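PDB 4JUR: putative cytoplasmic protein from Salmonella typhimurium, which probably acts as a type VI secretion amidase effector of the Tae4 family, an amide-bond hydrolase that attacks the peptidoglycan of rival bacteria. Local coordinates for residues H33-V38 / Q56-I61; G126-K131 / C154-D159; H133-A138 / N162-P167. All coordinates share one frame; numbering follows the deposited sequence.

How the interactions relate
Interaction 1 joins the starts of helices 35-42 and 59-69 in the helical part of the chain, whereas interactions 2 and 3 lie on the antiparallel sheet, where strands 126-133 and 166-174 are neighbours. The last two have centres about 12 Å apart and share polar bonds: H155 ND1 lies 2.7 Å from N162 OD1, and L156 O lies 3.0 Å from N162 ND2, both probable hydrogen bonds. Interaction 1 is about 18 Å, centre to centre, from each of the others, yet it touches interaction 3 where N57 packs on N137 and A138. N57, close to the start of the helix that carries C59, thus adjoins loop 133-138, consistent with a papain-like cleft between helices and sheet.

Interaction 1 of 3, residues H33-V38 / Q56-I61; sequences HSVADV and QNACPI
The starts of helices 35-42 and 59-69 meet here: V35 and V38 of the first face A58, just ahead of helix 59-69, and I61 within it. V35 CG1 makes two close contacts. With this methyl anti to its own carbonyl carbon, it touches both the backbone oxygen Q56 O at 3.4 Å and the methyl A58 CB at 3.6 Å. One turn later V38 closes the other end of the patch: its CG1, anti to the backbone N (chi1 176°), packs against I61 CG2 at 3.8 Å, while V38 CG2 lies 4.3 Å from A58 CB, a looser contact. No hydrogen bond spans the two segments, and the contact rests on methyl packing, including one methyl against Q56 O.

The fold element worth isolating is the way each helix begins. S34 occupies the N-cap, its OG accepting D37 N at 3.1 Å in a nearly straight bond (169°). N57 forms an Asx turn, its OD1 receiving C59 N at 3.3 Å from above the carbonyl plane. In clan CA peptidases the nucleophilic cysteine stands at the start of such a helix, and the place of C59 is consistent with that scheme. Outside the patch, H33 O is hydrogen-bonded by R62 NH2, a further tie between the two helix starts, and I61 also meets Y93.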
ATOM      1  N   HIS A  33      -3.057  -5.239  32.185  1.00 48.51           N
ATOM      2  CA  HIS A  33      -4.357  -4.872  31.615  1.00 47.19           C
ATOM      3  C   HIS A  33      -4.227  -4.510  30.136  1.00 48.52           C
ATOM      4  O   HIS A  33      -3.141  -4.592  29.565  1.00 46.41           O
ATOM      5  CB  HIS A  33      -4.972  -3.711  32.397  1.00 48.19           C
ATOM      6  CG  HIS A  33      -5.137  -3.996  33.860  1.00 53.86           C
ATOM      7  ND1 HIS A  33      -6.075  -4.890  34.345  1.00 50.29           N
ATOM      8  CD2 HIS A  33      -4.474  -3.515  34.942  1.00 50.65           C
ATOM      9  CE1 HIS A  33      -5.979  -4.947  35.661  1.00 53.13           C
ATOM     10  NE2 HIS A  33      -5.020  -4.120  36.049  1.00 54.24           N
ATOM     11  N   SER A  34      -5.336  -4.099  29.527  1.00 49.18           N
ATOM     12  CA  SER A  34      -5.358  -3.730  28.116  1.00 44.94           C
ATOM     13  C   SER A  34      -4.315  -2.659  27.845  1.00 46.30           C
ATOM     14  O   SER A  34      -3.877  -1.968  28.772  1.00 47.03           O
ATOM     15  CB  SER A  34      -6.743  -3.207  27.711  1.00 47.91           C
ATOM     16  OG  SER A  34      -6.904  -1.830  28.043  1.00 48.25           O
ATOM     17  N   VAL A  35      -3.925  -2.520  26.579  1.00 42.58           N
ATOM     18  CA  VAL A  35      -2.886  -1.577  26.213  1.00 43.66           C
ATOM     19  C   VAL A  35      -3.383  -0.139  26.392  1.00 42.54           C
ATOM     20  O   VAL A  35      -2.627   0.739  26.804  1.00 43.84           O
ATOM     21  CB  VAL A  35      -2.309  -1.882  24.802  1.00 45.21           C
ATOM     22  CG1 VAL A  35      -2.285  -3.393  24.587  1.00 49.49           C
ATOM     23  CG2 VAL A  35      -3.126  -1.249  23.713  1.00 45.78           C
ATOM     24  N   ALA A  36      -4.664   0.088  26.129  1.00 44.53           N
ATOM     25  CA  ALA A  36      -5.301   1.377  26.443  1.00 47.24           C
ATOM     26  C   ALA A  36      -5.148   1.783  27.934  1.00 49.14           C
ATOM     27  O   ALA A  36      -4.790   2.941  28.263  1.00 47.74           O
ATOM     28  CB  ALA A  36      -6.769   1.331  26.043  1.00 41.95           C
ATOM     29  N   ASP A  37      -5.416   0.825  28.827  1.00 46.02           N
ATOM     30  CA  ASP A  37      -5.196   1.023  30.257  1.00 46.81           C
ATOM     31  C   ASP A  37      -3.750   1.305  30.588  1.00 47.27           C
ATOM     32  O   ASP A  37      -3.465   2.188  31.403  1.00 47.84           O
ATOM     33  CB  ASP A  37      -5.623  -0.203  31.052  1.00 51.26           C
ATOM     34  CG  ASP A  37      -7.084  -0.189  31.379  1.00 57.24           C
ATOM     35  OD1 ASP A  37      -7.861   0.225  30.487  1.00 57.17           O
ATOM     36  OD2 ASP A  37      -7.450  -0.567  32.523  1.00 60.63           O
ATOM     37  N   VAL A  38      -2.848   0.523  29.996  1.00 43.61           N
ATOM     38  CA  VAL A  38      -1.416   0.699  30.217  1.00 44.87           C
ATOM     39  C   VAL A  38      -1.033   2.143  29.888  1.00 45.58           C
ATOM     40  O   VAL A  38      -0.282   2.782  30.628  1.00 45.67           O
ATOM     41  CB  VAL A  38      -0.578  -0.272  29.352  1.00 45.88           C
ATOM     42  CG1 VAL A  38       0.911   0.004  29.516  1.00 44.55           C
ATOM     43  CG2 VAL A  38      -0.893  -1.706  29.699  1.00 46.49           C
ATOM     44  N   GLN A  56       0.877  -0.719  19.706  1.00 39.47           N
ATOM     45  CA  GLN A  56      -0.233  -1.620  19.936  1.00 43.76           C
ATOM     46  C   GLN A  56       0.178  -2.771  20.839  1.00 44.16           C
ATOM     47  O   GLN A  56      -0.626  -3.250  21.638  1.00 45.35           O
ATOM     48  CB  GLN A  56      -0.767  -2.149  18.616  1.00 44.45           C
ATOM     49  CG  GLN A  56      -1.211  -1.059  17.681  1.00 45.22           C
ATOM     50  CD  GLN A  56      -2.522  -1.387  17.022  1.00 48.55           C
ATOM     51  OE1 GLN A  56      -2.821  -2.560  16.757  1.00 51.54           O
ATOM     52  NE2 GLN A  56      -3.331  -0.357  16.763  1.00 46.64           N
ATOM     53  N   ASN A  57       1.424  -3.217  20.703  1.00 40.50           N
ATOM     54  CA  ASN A  57       1.955  -4.267  21.559  1.00 40.38           C
ATOM     55  C   ASN A  57       2.548  -3.700  22.855  1.00 41.28           C
ATOM     56  O   ASN A  57       3.572  -3.025  22.843  1.00 42.89           O
ATOM     57  CB  ASN A  57       2.974  -5.121  20.808  1.00 41.40           C
ATOM     58  CG  ASN A  57       3.415  -6.341  21.605  1.00 42.31           C
ATOM     59  OD1 ASN A  57       2.821  -6.673  22.639  1.00 42.06           O
ATOM     60  ND2 ASN A  57       4.455  -7.014  21.129  1.00 37.11           N
ATOM     61  N   ALA A  58       1.882  -3.964  23.972  1.00 43.22           N
ATOM     62  CA  ALA A  58       2.251  -3.356  25.248  1.00 42.65           C
ATOM     63  C   ALA A  58       3.178  -4.233  26.073  1.00 42.35           C
ATOM     64  O   ALA A  58       3.595  -3.828  27.152  1.00 42.84           O
ATOM     65  CB  ALA A  58       1.008  -3.002  26.063  1.00 42.17           C
ATOM     66  N   CYS A  59       3.495  -5.420  25.564  1.00 40.29           N
ATOM     67  CA  CYS A  59       4.370  -6.348  26.271  1.00 41.53           C
ATOM     68  C   CYS A  59       5.717  -5.735  26.735  1.00 39.94           C
ATOM     69  O   CYS A  59       6.068  -5.821  27.928  1.00 39.13           O
ATOM     70  CB  CYS A  59       4.551  -7.637  25.451  1.00 40.82           C
ATOM     71  SG  CYS A  59       6.169  -8.429  25.618  1.00 48.40           S
ATOM     72  N   PRO A  60       6.457  -5.086  25.812  1.00 40.96           N
ATOM     73  CA  PRO A  60       7.703  -4.481  26.285  1.00 42.41           C
ATOM     74  C   PRO A  60       7.451  -3.243  27.156  1.00 40.19           C
ATOM     75  O   PRO A  60       8.276  -2.908  27.992  1.00 43.26           O
ATOM     76  CB  PRO A  60       8.448  -4.127  24.981  1.00 42.22           C
ATOM     77  CG  PRO A  60       7.381  -3.991  23.950  1.00 40.42           C
ATOM     78  CD  PRO A  60       6.261  -4.898  24.357  1.00 39.03           C
ATOM     79  N   ILE A  61       6.323  -2.575  26.977  1.00 40.72           N
ATOM     80  CA  ILE A  61       5.977  -1.477  27.872  1.00 41.68           C
ATOM     81  C   ILE A  61       5.808  -1.975  29.320  1.00 43.84           C
ATOM     82  O   ILE A  61       6.280  -1.341  30.258  1.00 42.53           O
ATOM     83  CB  ILE A  61       4.670  -0.781  27.454  1.00 40.10           C
ATOM     84  CG1 ILE A  61       4.653  -0.469  25.951  1.00 41.88           C
ATOM     85  CG2 ILE A  61       4.478   0.482  28.273  1.00 43.43           C
ATOM     86  CD1 ILE A  61       5.548   0.686  25.535  1.00 38.97           C
TER

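Interaction 2 of 3, residues G126-K131 / C154-D159; sequences GIIVVK and CHLLND
V130 lays both of its methyls against the backbone oxygens of C154 and H155. CG2 sits 3.4 Å from C154 O, and CG1, placed anti to the backbone N (chi1 -164°), lies 3.5 Å from the next carbonyl oxygen, H155 O. The same CG2 also meets L156 CD2 at 4.0 Å, the two side chains crossing at about a right angle. Two residues back along the strand, I128 reaches out fully extended, and its CD1 comes tip to tip with L156 CD2, again at 4.0 Å. One leucine methyl is thus shared by two side chains on the same face of strand 126-133, an inner strand of the antiparallel sheet.

The segment 154-159 has no regular helix or strand, but two bonds brace it from within. A type II turn runs from L156 to D159, with D159 N bonded to L156 O at 3.2 Å. H155 N gives a bent bond (146°) to D159 OD2, approaching from above the carboxylate plane at 3.0 Å. Ties to the rest of the chain add to these: C154 is joined to C150 by a disulfide, N162 bonds to H155 ND1 and L156 O, and the H155 ring meets H141 edge-to-face. Internal bonds, disulfide and N162 together hold the loop, while its contact with the strand, crossed by no hydrogen bond, is methyl packing against methyls and backbone carbonyls.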
ATOM      1  N   GLY A 126      11.360 -16.252  37.427  1.00 45.99           N
ATOM      2  CA  GLY A 126      11.881 -14.954  37.031  1.00 47.61           C
ATOM      3  C   GLY A 126      11.413 -14.469  35.667  1.00 46.91           C
ATOM      4  O   GLY A 126      10.286 -14.715  35.261  1.00 45.99           O
ATOM      5  N   ILE A 127      12.276 -13.755  34.959  1.00 45.74           N
ATOM      6  CA  ILE A 127      11.913 -13.219  33.662  1.00 41.64           C
ATOM      7  C   ILE A 127      12.148 -14.282  32.618  1.00 40.48           C
ATOM      8  O   ILE A 127      13.260 -14.781  32.491  1.00 43.01           O
ATOM      9  CB  ILE A 127      12.732 -11.971  33.329  1.00 41.64           C
ATOM     10  CG1 ILE A 127      12.416 -10.868  34.331  1.00 42.54           C
ATOM     11  CG2 ILE A 127      12.417 -11.488  31.929  1.00 40.55           C
ATOM     12  CD1 ILE A 127      13.537  -9.896  34.541  1.00 46.95           C
ATOM     13  N   ILE A 128      11.099 -14.642  31.884  1.00 38.35           N
ATOM     14  CA  ILE A 128      11.224 -15.607  30.794  1.00 40.44           C
ATOM     15  C   ILE A 128      11.001 -14.905  29.447  1.00 41.11           C
ATOM     16  O   ILE A 128      10.187 -13.956  29.351  1.00 40.95           O
ATOM     17  CB  ILE A 128      10.286 -16.846  30.991  1.00 43.22           C
ATOM     18  CG1 ILE A 128      10.540 -17.920  29.927  1.00 42.26           C
ATOM     19  CG2 ILE A 128       8.815 -16.439  31.019  1.00 41.00           C
ATOM     20  CD1 ILE A 128       9.538 -19.059  30.005  1.00 41.12           C
ATOM     21  N   VAL A 129      11.786 -15.323  28.449  1.00 40.08           N
ATOM     22  CA  VAL A 129      11.667 -14.864  27.056  1.00 36.98           C
ATOM     23  C   VAL A 129      11.424 -16.048  26.134  1.00 39.56           C
ATOM     24  O   VAL A 129      12.176 -17.034  26.147  1.00 39.35           O
ATOM     25  CB  VAL A 129      12.928 -14.132  26.533  1.00 38.02           C
ATOM     26  CG1 VAL A 129      12.777 -13.836  25.050  1.00 36.97           C
ATOM     27  CG2 VAL A 129      13.170 -12.824  27.290  1.00 38.04           C
ATOM     28  N   VAL A 130      10.364 -15.961  25.335  1.00 38.10           N
ATOM     29  CA  VAL A 130      10.099 -16.980  24.339  1.00 36.15           C
ATOM     30  C   VAL A 130      10.195 -16.376  22.941  1.00 38.74           C
ATOM     31  O   VAL A 130       9.417 -15.492  22.583  1.00 40.73           O
ATOM     32  CB  VAL A 130       8.714 -17.581  24.553  1.00 38.65           C
ATOM     33  CG1 VAL A 130       8.594 -18.876  23.796  1.00 38.61           C
ATOM     34  CG2 VAL A 130       8.498 -17.832  26.038  1.00 39.48           C
ATOM     35  N   LYS A 131      11.155 -16.838  22.153  1.00 37.95           N
ATOM     36  CA  LYS A 131      11.327 -16.363  20.778  1.00 39.76           C
ATOM     37  C   LYS A 131      10.798 -17.418  19.837  1.00 39.06           C
ATOM     38  O   LYS A 131      10.815 -18.593  20.176  1.00 37.25           O
ATOM     39  CB  LYS A 131      12.807 -16.161  20.454  1.00 43.65           C
ATOM     40  CG  LYS A 131      13.439 -14.915  21.017  1.00 49.44           C
ATOM     41  CD  LYS A 131      14.813 -14.690  20.392  1.00 53.17           C
ATOM     42  CE  LYS A 131      15.963 -14.963  21.373  1.00 60.46           C
ATOM     43  NZ  LYS A 131      16.137 -16.426  21.672  1.00 58.65           N
ATOM     44  N   CYS A 154       2.330 -17.603  28.728  1.00 47.63           N
ATOM     45  CA  CYS A 154       3.718 -17.979  28.534  1.00 44.56           C
ATOM     46  C   CYS A 154       4.066 -18.092  27.069  1.00 45.05           C
ATOM     47  O   CYS A 154       5.192 -17.809  26.675  1.00 45.68           O
ATOM     48  CB  CYS A 154       4.014 -19.301  29.237  1.00 48.12           C
ATOM     49  SG  CYS A 154       3.804 -19.204  31.021  1.00 54.91           S
ATOM     50  N   HIS A 155       3.093 -18.508  26.266  1.00 45.26           N
ATOM     51  CA  HIS A 155       3.321 -18.848  24.864  1.00 44.10           C
ATOM     52  C   HIS A 155       4.419 -19.871  24.658  1.00 44.26           C
ATOM     53  O   HIS A 155       5.172 -19.785  23.697  1.00 46.30           O
ATOM     54  CB  HIS A 155       3.579 -17.604  24.026  1.00 40.14           C
ATOM     55  CG  HIS A 155       2.395 -16.702  23.953  1.00 44.39           C
ATOM     56  ND1 HIS A 155       1.290 -16.992  23.184  1.00 43.09           N
ATOM     57  CD2 HIS A 155       2.122 -15.537  24.586  1.00 43.68           C
ATOM     58  CE1 HIS A 155       0.397 -16.031  23.327  1.00 45.25           C
ATOM     59  NE2 HIS A 155       0.874 -15.141  24.176  1.00 47.07           N
ATOM     60  N   LEU A 156       4.509 -20.827  25.577  1.00 42.52           N
ATOM     61  CA  LEU A 156       5.374 -21.979  25.416  1.00 42.88           C
ATOM     62  C   LEU A 156       4.669 -22.976  24.504  1.00 41.27           C
ATOM     63  O   LEU A 156       3.638 -22.669  23.928  1.00 43.80           O
ATOM     64  CB  LEU A 156       5.695 -22.592  26.785  1.00 45.45           C
ATOM     65  CG  LEU A 156       6.494 -21.667  27.719  1.00 44.97           C
ATOM     66  CD1 LEU A 156       6.433 -22.137  29.157  1.00 48.35           C
ATOM     67  CD2 LEU A 156       7.943 -21.545  27.286  1.00 41.25           C
ATOM     68  N   LEU A 157       5.222 -24.166  24.344  1.00 45.13           N
ATOM     69  CA  LEU A 157       4.627 -25.138  23.429  1.00 47.29           C
ATOM     70  C   LEU A 157       3.192 -25.461  23.826  1.00 48.29           C
ATOM     71  O   LEU A 157       2.925 -25.768  24.996  1.00 47.25           O
ATOM     72  CB  LEU A 157       5.456 -26.422  23.388  1.00 46.78           C
ATOM     73  CG  LEU A 157       6.606 -26.504  22.385  1.00 45.44           C
ATOM     74  CD1 LEU A 157       7.357 -27.794  22.609  1.00 47.09           C
ATOM     75  CD2 LEU A 157       6.090 -26.459  20.970  1.00 45.83           C
ATOM     76  N   ASN A 158       2.287 -25.357  22.850  1.00 49.87           N
ATOM     77  CA  ASN A 158       0.858 -25.692  23.006  1.00 52.48           C
ATOM     78  C   ASN A 158      -0.019 -24.671  23.731  1.00 53.10           C
ATOM     79  O   ASN A 158      -1.169 -24.973  24.040  1.00 59.03           O
ATOM     80  CB  ASN A 158       0.646 -27.070  23.671  1.00 54.55           C
ATOM     81  CG  ASN A 158       0.802 -28.243  22.700  1.00 62.45           C
ATOM     82  OD1 ASN A 158       1.233 -28.075  21.539  1.00 55.61           O
ATOM     83  ND2 ASN A 158       0.456 -29.456  23.183  1.00 62.83           N
ATOM     84  N   ASP A 159       0.512 -23.491  24.031  1.00 51.68           N
ATOM     85  CA  ASP A 159      -0.297 -22.457  24.665  1.00 50.44           C
ATOM     86  C   ASP A 159      -1.485 -22.203  23.747  1.00 54.34           C
ATOM     87  O   ASP A 159      -1.313 -22.012  22.536  1.00 56.03           O
ATOM     88  CB  ASP A 159       0.515 -21.173  24.844  1.00 51.97           C
ATOM     89  CG  ASP A 159      -0.159 -20.155  25.779  1.00 53.56           C
ATOM     90  OD1 ASP A 159      -1.285 -19.680  25.470  1.00 54.39           O
ATOM     91  OD2 ASP A 159       0.463 -19.804  26.812  1.00 50.51           O
TER

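Interaction 3 of 3, residues H133-A138 / N162-P167; sequences HGWSNA and NGPFVP
H133 and V166 form an antiparallel, hydrogen-bonded pair at the end of the sheet, where strand 126-133 leaves strand 166-174. Of the two backbone bonds, V166 N to H133 O is the shorter and straighter, at 2.8 Å; H133 N to V166 O, at 3.0 Å, is more bent (141°). Weaker CA-H...O contacts follow on: F165 CA approaches H133 O, and G134 CA lies 3.3 Å from P164 O, within the type II' turn N162-F165.

Aromatic packing forms the second group. With CG anti to the backbone N (chi1 -178°), the F165 ring lies against the six-membered ring of W135 in a face-to-face stack, centroids 3.9 Å apart and planes inclined by only 12°. Separately, F165 CB sits over the five-membered ring of W135, making a CH-pi contact. W135 also meets H155 edge-to-face, and packs on G72 of another protein chain of the assembly.

A second CH-pi contact lies on the exposed face holding H133 and V166: the imidazole, its CG between the backbone N and the carbonyl carbon, lies alongside V166 and takes V166 CB over one face, 3.5 Å from H133 NE2.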
ATOM      1  N   HIS A 133       8.533 -17.995  15.596  1.00 44.89           N
ATOM      2  CA  HIS A 133       8.004 -17.407  14.351  1.00 47.59           C
ATOM      3  C   HIS A 133       6.485 -17.514  14.284  1.00 43.98           C
ATOM      4  O   HIS A 133       5.908 -18.362  14.947  1.00 44.52           O
ATOM      5  CB  HIS A 133       8.617 -18.096  13.127  1.00 45.06           C
ATOM      6  CG  HIS A 133       8.231 -19.542  13.005  1.00 52.17           C
ATOM      7  ND1 HIS A 133       7.106 -19.960  12.321  1.00 51.93           N
ATOM      8  CD2 HIS A 133       8.802 -20.665  13.511  1.00 51.91           C
ATOM      9  CE1 HIS A 133       7.011 -21.278  12.394  1.00 54.35           C
ATOM     10  NE2 HIS A 133       8.030 -21.730  13.106  1.00 56.47           N
ATOM     11  N   GLY A 134       5.849 -16.672  13.471  1.00 39.78           N
ATOM     12  CA  GLY A 134       4.403 -16.716  13.288  1.00 39.64           C
ATOM     13  C   GLY A 134       3.716 -15.387  13.598  1.00 42.17           C
ATOM     14  O   GLY A 134       2.630 -15.110  13.109  1.00 41.45           O
ATOM     15  N   TRP A 135       4.353 -14.570  14.435  1.00 41.55           N
ATOM     16  CA  TRP A 135       3.869 -13.226  14.727  1.00 41.20           C
ATOM     17  C   TRP A 135       4.626 -12.244  13.851  1.00 41.58           C
ATOM     18  O   TRP A 135       5.848 -12.135  13.961  1.00 42.70           O
ATOM     19  CB  TRP A 135       4.120 -12.870  16.185  1.00 39.20           C
ATOM     20  CG  TRP A 135       3.170 -13.488  17.157  1.00 41.26           C
ATOM     21  CD1 TRP A 135       1.903 -13.900  16.911  1.00 40.86           C
ATOM     22  CD2 TRP A 135       3.418 -13.753  18.541  1.00 40.79           C
ATOM     23  NE1 TRP A 135       1.340 -14.404  18.051  1.00 41.71           N
ATOM     24  CE2 TRP A 135       2.252 -14.328  19.067  1.00 43.08           C
ATOM     25  CE3 TRP A 135       4.513 -13.556  19.385  1.00 39.73           C
ATOM     26  CZ2 TRP A 135       2.150 -14.720  20.404  1.00 41.82           C
ATOM     27  CZ3 TRP A 135       4.406 -13.942  20.712  1.00 41.06           C
ATOM     28  CH2 TRP A 135       3.237 -14.515  21.206  1.00 40.08           C
ATOM     29  N   SER A 136       3.915 -11.529  12.986  1.00 40.03           N
ATOM     30  CA  SER A 136       4.571 -10.614  12.064  1.00 38.67           C
ATOM     31  C   SER A 136       5.008  -9.310  12.741  1.00 39.65           C
ATOM     32  O   SER A 136       5.803  -8.552  12.178  1.00 36.66           O
ATOM     33  CB  SER A 136       3.662 -10.339  10.873  1.00 39.36           C
ATOM     34  OG  SER A 136       2.396  -9.921  11.336  1.00 44.79           O
ATOM     35  N   ASN A 137       4.519  -9.067  13.957  1.00 36.99           N
ATOM     36  CA  ASN A 137       4.899  -7.858  14.696  1.00 37.49           C
ATOM     37  C   ASN A 137       5.827  -8.113  15.887  1.00 38.56           C
ATOM     38  O   ASN A 137       6.209  -7.176  16.594  1.00 38.42           O
ATOM     39  CB  ASN A 137       3.655  -7.097  15.190  1.00 39.75           C
ATOM     40  CG  ASN A 137       2.870  -7.872  16.257  1.00 41.10           C
ATOM     41  OD1 ASN A 137       2.551  -9.054  16.080  1.00 40.64           O
ATOM     42  ND2 ASN A 137       2.568  -7.208  17.370  1.00 37.84           N
ATOM     43  N   ALA A 138       6.182  -9.370  16.128  1.00 36.50           N
ATOM     44  CA  ALA A 138       6.926  -9.680  17.340  1.00 36.51           C
ATOM     45  C   ALA A 138       7.740 -10.940  17.199  1.00 34.92           C
ATOM     46  O   ALA A 138       7.202 -11.994  16.866  1.00 37.51           O
ATOM     47  CB  ALA A 138       5.975  -9.796  18.540  1.00 37.85           C
ATOM     48  N   ASN A 162      -1.464 -19.130  21.415  1.00 47.96           N
ATOM     49  CA  ASN A 162      -0.345 -18.941  20.496  1.00 46.58           C
ATOM     50  C   ASN A 162      -0.806 -18.427  19.145  1.00 47.32           C
ATOM     51  O   ASN A 162      -0.235 -17.486  18.581  1.00 44.48           O
ATOM     52  CB  ASN A 162       0.475 -20.219  20.342  1.00 45.61           C
ATOM     53  CG  ASN A 162       1.434 -20.429  21.503  1.00 47.65           C
ATOM     54  OD1 ASN A 162       1.636 -19.529  22.307  1.00 45.83           O
ATOM     55  ND2 ASN A 162       2.034 -21.615  21.585  1.00 46.76           N
ATOM     56  N   GLY A 163      -1.874 -19.018  18.633  1.00 48.15           N
ATOM     57  CA  GLY A 163      -2.314 -18.644  17.310  1.00 45.65           C
ATOM     58  C   GLY A 163      -1.324 -19.259  16.360  1.00 42.46           C
ATOM     59  O   GLY A 163      -1.050 -20.445  16.463  1.00 44.21           O
ATOM     60  N   PRO A 164      -0.787 -18.454  15.436  1.00 43.04           N
ATOM     61  CA  PRO A 164       0.267 -18.873  14.507  1.00 39.23           C
ATOM     62  C   PRO A 164       1.684 -18.874  15.116  1.00 41.78           C
ATOM     63  O   PRO A 164       2.632 -19.289  14.429  1.00 42.46           O
ATOM     64  CB  PRO A 164       0.172 -17.824  13.397  1.00 42.24           C
ATOM     65  CG  PRO A 164      -0.329 -16.594  14.095  1.00 42.39           C
ATOM     66  CD  PRO A 164      -1.274 -17.090  15.149  1.00 41.94           C
ATOM     67  N   PHE A 165       1.829 -18.432  16.367  1.00 39.86           N
ATOM     68  CA  PHE A 165       3.141 -18.411  17.033  1.00 43.05           C
ATOM     69  C   PHE A 165       3.673 -19.786  17.440  1.00 43.81           C
ATOM     70  O   PHE A 165       3.119 -20.442  18.330  1.00 43.74           O
ATOM     71  CB  PHE A 165       3.111 -17.513  18.271  1.00 40.70           C
ATOM     72  CG  PHE A 165       4.447 -17.389  18.983  1.00 41.48           C
ATOM     73  CD1 PHE A 165       5.489 -16.657  18.421  1.00 39.55           C
ATOM     74  CD2 PHE A 165       4.643 -17.965  20.235  1.00 40.51           C
ATOM     75  CE1 PHE A 165       6.698 -16.519  19.082  1.00 38.71           C
ATOM     76  CE2 PHE A 165       5.844 -17.818  20.908  1.00 35.82           C
ATOM     77  CZ  PHE A 165       6.870 -17.095  20.333  1.00 39.47           C
ATOM     78  N   VAL A 166       4.749 -20.202  16.781  1.00 39.67           N
ATOM     79  CA  VAL A 166       5.521 -21.390  17.150  1.00 43.65           C
ATOM     80  C   VAL A 166       6.800 -20.976  17.905  1.00 42.80           C
ATOM     81  O   VAL A 166       7.719 -20.370  17.314  1.00 45.34           O
ATOM     82  CB  VAL A 166       5.913 -22.196  15.885  1.00 46.55           C
ATOM     83  CG1 VAL A 166       6.770 -23.413  16.235  1.00 45.12           C
ATOM     84  CG2 VAL A 166       4.678 -22.599  15.147  1.00 42.59           C
ATOM     85  N   PRO A 167       6.856 -21.286  19.212  1.00 41.94           N
ATOM     86  CA  PRO A 167       7.989 -20.928  20.075  1.00 41.79           C
ATOM     87  C   PRO A 167       9.178 -21.840  19.816  1.00 39.01           C
ATOM     88  O   PRO A 167       9.015 -23.048  19.846  1.00 43.15           O
ATOM     89  CB  PRO A 167       7.436 -21.159  21.485  1.00 39.93           C
ATOM     90  CG  PRO A 167       6.394 -22.185  21.319  1.00 41.00           C
ATOM     91  CD  PRO A 167       5.813 -22.029  19.946  1.00 41.76           C
TER